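Local coordinates for protein hydrogenase maturation factor (Thermoanaerobacter tengcongensis, PDB 3VTH) that probably transfers a carbamoyl group from carbamoyl phosphate to the C-terminal cysteine of HypE, using ATP, in the maturation of [NiFe]-hydrogenases, at residues A[485-493]-A[696-704]. Residues are numbered along the deposited sequence; the frame is centred on the assembly and turned at random.
With FE (Fe (III) ion), chain I; AP2 (phosphomethylphosphonic acid adenosyl ester), chain H.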
loop_
_atom_site.group_PDB
_atom_site.type_symbol
_atom_site.label_atom_id
_atom_site.label_comp_id
_atom_site.label_asym_id
_atom_site.label_seq_id
_atom_site.Cartn_x
_atom_site.Cartn_y
_atom_site.Cartn_z
ATOM N N HIS A 485 13.796 9.090 11.330
ATOM C CA HIS A 485 14.157 10.050 10.309
ATOM C C HIS A 485 13.541 9.610 8.972
ATOM O O HIS A 485 12.940 10.425 8.276
ATOM C CB HIS A 485 15.694 10.191 10.237
ATOM C CG HIS A 485 16.175 11.288 9.334
ATOM N ND1 HIS A 485 17.458 11.318 8.834
ATOM C CD2 HIS A 485 15.550 12.385 8.836
ATOM C CE1 HIS A 485 17.607 12.386 8.070
ATOM N NE2 HIS A 485 16.459 13.038 8.040
ATOM N N ALA A 486 13.678 8.329 8.625
ATOM C CA ALA A 486 13.110 7.797 7.379
ATOM C C ALA A 486 11.585 7.943 7.294
ATOM O O ALA A 486 11.068 8.294 6.235
ATOM C CB ALA A 486 13.521 6.346 7.176
ATOM N N HIS A 487 10.862 7.663 8.386
ATOM C CA HIS A 487 9.397 7.891 8.420
ATOM C C HIS A 487 9.083 9.349 8.061
ATOM O O HIS A 487 8.219 9.624 7.209
ATOM C CB HIS A 487 8.799 7.592 9.817
ATOM C CG HIS A 487 8.416 6.159 10.052
ATOM N ND1 HIS A 487 7.579 5.450 9.211
ATOM C CD2 HIS A 487 8.706 5.325 11.084
ATOM C CE1 HIS A 487 7.388 4.238 9.705
ATOM N NE2 HIS A 487 8.064 4.136 10.840
ATOM N N ILE A 488 9.772 10.294 8.700
ATOM C CA ILE A 488 9.510 11.717 8.437
ATOM C C ILE A 488 9.826 12.069 6.971
ATOM O O ILE A 488 9.049 12.781 6.312
ATOM C CB ILE A 488 10.294 12.659 9.419
ATOM C CG1 ILE A 488 9.935 12.364 10.878
ATOM C CG2 ILE A 488 10.058 14.167 9.101
ATOM C CD1 ILE A 488 8.417 12.335 11.189
ATOM N N ALA A 489 10.945 11.545 6.462
ATOM C CA ALA A 489 11.368 11.824 5.083
ATOM C C ALA A 489 10.415 11.229 4.044
ATOM O O ALA A 489 10.242 11.816 2.968
ATOM C CB ALA A 489 12.781 11.310 4.834
ATOM N N SER A 490 9.805 10.082 4.357
ATOM C CA SER A 490 8.834 9.460 3.445
ATOM C C SER A 490 7.667 10.404 3.174
ATOM O O SER A 490 7.221 10.537 2.029
ATOM C CB SER A 490 8.353 8.082 3.938
ATOM O OG SER A 490 7.421 8.152 5.019
ATOM N N CYS A 491 7.193 11.066 4.222
ATOM C CA CYS A 491 6.146 12.075 4.076
ATOM C C CYS A 491 6.669 13.328 3.355
ATOM O O CYS A 491 6.014 13.832 2.441
ATOM C CB CYS A 491 5.549 12.422 5.438
ATOM S SG CYS A 491 4.294 13.697 5.358
ATOM N N MET A 492 7.854 13.813 3.731
ATOM C CA MET A 492 8.468 14.953 3.026
ATOM C C MET A 492 8.576 14.705 1.517
ATOM O O MET A 492 8.255 15.590 0.717
ATOM C CB MET A 492 9.852 15.270 3.597
ATOM C CG MET A 492 9.843 15.766 5.044
ATOM S SD MET A 492 11.501 15.955 5.735
ATOM C CE MET A 492 12.054 17.373 4.770
ATOM N N ALA A 493 9.043 13.513 1.144
ATOM C CA ALA A 493 9.136 13.092 -0.256
ATOM C C ALA A 493 7.813 13.247 -1.047
ATOM O O ALA A 493 7.824 13.731 -2.175
ATOM C CB ALA A 493 9.633 11.634 -0.339
ATOM N N LYS A 696 6.342 24.100 9.814
ATOM C CA LYS A 696 5.928 22.880 9.126
ATOM C C LYS A 696 6.096 21.692 10.059
ATOM O O LYS A 696 7.160 21.525 10.687
ATOM C CB LYS A 696 6.743 22.645 7.855
ATOM C CG LYS A 696 6.474 23.665 6.718
ATOM C CD LYS A 696 7.131 23.195 5.429
ATOM C CE LYS A 696 6.876 24.161 4.253
ATOM N NZ LYS A 696 7.470 25.501 4.461
ATOM N N VAL A 697 5.039 20.885 10.143
ATOM C CA VAL A 697 5.010 19.711 10.998
ATOM C C VAL A 697 4.656 18.496 10.153
ATOM O O VAL A 697 3.661 18.520 9.413
ATOM C CB VAL A 697 3.950 19.836 12.099
ATOM C CG1 VAL A 697 3.921 18.553 12.967
ATOM C CG2 VAL A 697 4.210 21.069 12.965
ATOM N N VAL A 698 5.471 17.448 10.271
ATOM C CA VAL A 698 5.248 16.185 9.580
ATOM C C VAL A 698 4.889 15.103 10.612
ATOM O O VAL A 698 5.594 14.928 11.613
ATOM C CB VAL A 698 6.519 15.748 8.792
ATOM C CG1 VAL A 698 6.356 14.337 8.235
ATOM C CG2 VAL A 698 6.827 16.733 7.669
ATOM N N LEU A 699 3.808 14.371 10.349
ATOM C CA LEU A 699 3.394 13.279 11.216
ATOM C C LEU A 699 3.582 11.977 10.474
ATOM O O LEU A 699 3.036 11.803 9.384
ATOM C CB LEU A 699 1.912 13.422 11.626
ATOM C CG LEU A 699 1.431 14.811 12.073
ATOM C CD1 LEU A 699 -0.115 14.836 12.196
ATOM C CD2 LEU A 699 2.073 15.222 13.388
ATOM N N SER A 700 4.370 11.068 11.040
ATOM C CA SER A 700 4.561 9.750 10.405
ATOM C C SER A 700 4.895 8.680 11.450
ATOM O O SER A 700 4.990 8.978 12.639
ATOM C CB SER A 700 5.636 9.829 9.308
ATOM O OG SER A 700 5.602 8.664 8.490
ATOM N N GLY A 701 5.078 7.441 11.003
ATOM C CA GLY A 701 5.250 6.322 11.916
ATOM C C GLY A 701 3.908 5.636 12.044
ATOM O O GLY A 701 2.858 6.270 11.904
ATOM N N GLY A 702 3.948 4.350 12.340
ATOM C CA GLY A 702 2.759 3.493 12.357
ATOM C C GLY A 702 1.677 3.861 13.369
ATOM O O GLY A 702 0.529 3.494 13.172
ATOM N N SER A 703 2.011 4.583 14.438
ATOM C CA SER A 703 0.952 5.035 15.373
ATOM C C SER A 703 -0.040 5.976 14.672
ATOM O O SER A 703 -1.179 6.107 15.088
ATOM C CB SER A 703 1.528 5.743 16.609
ATOM O OG SER A 703 2.401 4.917 17.356
ATOM N N PHE A 704 0.388 6.632 13.596
ATOM C CA PHE A 704 -0.545 7.507 12.871
ATOM C C PHE A 704 -1.530 6.801 11.929
ATOM O O PHE A 704 -2.356 7.446 11.279
ATOM C CB PHE A 704 0.184 8.690 12.244
ATOM C CG PHE A 704 0.616 9.695 13.252
ATOM C CD1 PHE A 704 -0.341 10.462 13.930
ATOM C CD2 PHE A 704 1.956 9.847 13.582
ATOM C CE1 PHE A 704 0.045 11.409 14.897
ATOM C CE2 PHE A 704 2.352 10.778 14.556
ATOM C CZ PHE A 704 1.403 11.553 15.220
HETATM FE FE FE I . 8.280 2.406 12.151
HETATM P PB AP2 H . 7.804 -0.324 13.862
HETATM O O1B AP2 H . 7.025 -0.056 15.125
HETATM O O2B AP2 H . 8.557 0.834 13.282
HETATM O O3B AP2 H . 8.585 -1.612 13.944
HETATM C C3A AP2 H . 6.491 -0.694 12.668
HETATM P PA AP2 H . 5.413 0.706 12.247
HETATM O O1A AP2 H . 4.632 0.120 11.079
HETATM O O2A AP2 H . 6.091 2.045 12.091
HETATM O "O5'" AP2 H . 4.443 0.872 13.532
HETATM C "C5'" AP2 H . 3.486 -0.152 13.772
HETATM C "C4'" AP2 H . 3.009 0.071 15.189
HETATM O "O4'" AP2 H . 2.154 1.214 15.232
HETATM C "C3'" AP2 H . 2.163 -1.075 15.707
HETATM O "O3'" AP2 H . 2.987 -2.167 16.127
HETATM C "C2'" AP2 H . 1.434 -0.378 16.838
HETATM O "O2'" AP2 H . 2.323 -0.371 17.961
HETATM C "C1'" AP2 H . 1.212 1.042 16.299
HETATM N N9 AP2 H . -0.204 1.119 15.837
HETATM C C8 AP2 H . -0.787 0.428 14.825
HETATM N N7 AP2 H . -2.113 0.711 14.720
HETATM C C5 AP2 H . -2.404 1.608 15.682
HETATM C C6 AP2 H . -3.619 2.330 16.139
HETATM N N6 AP2 H . -4.816 2.156 15.524
HETATM N N1 AP2 H . -3.484 3.170 17.202
HETATM C C2 AP2 H . -2.301 3.379 17.820
HETATM N N3 AP2 H . -1.164 2.745 17.463
HETATM C C4 AP2 H . -1.156 1.866 16.422
#
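Val698 is the main bump of strand 696-700, and it fits a hollow on helix 485-493 walled by Ile488, Cys491 and Met492. Its CG1, anti to the backbone N (chi1 172°), presses between Cys491 and Ile488, 3.5 Å from Cys491 CB, tighter than usual for two carbons, and 3.8 Å from Ile488 CG2. The other branch, CG2, faces Met492 CG at 4.1 Å. Ile488 closes the hollow with CG2 against CG1 of the valine and CD1 beside the backbone O of Val698. Were Ile488 cut back to an alanine, CG2 and CD1 would go, which would probably leave Val698 CG1 without one wall of its hollow and open a gap between helix and strand. Two residues on, where the strand again faces the helix, Ser700 points its hydroxyl at the helix backbone: a weak hydrogen bond runs from OG to His487 O at 3.1 Å, an oxygen that the Ser490 hydroxyl also approaches. The His487 ring then reaches past Ser700 and lies flat on the Gly701-Gly702 backbone that follows the strand. Gly701 CA sits 3.5 Å from the ring centroid, almost on the ring normal, in a CH-pi contact; the backbone shape here would press a CB into Ser700 O. With CG beside the backbone N (chi1 -87°), the ring directs NE2 to the iron at 2.2 Å; His483, Asp507 and Asp734 complete the protein ligands. Gly702 N donates to O2A of the nucleotide analogue AP2 at 3.2 Å. The contact thus joins two parts of the Kae1-like region: apolar packing sets the helix on the strand, while O2A, shared by iron and Gly702, links metal, nucleotide and backbone in one site.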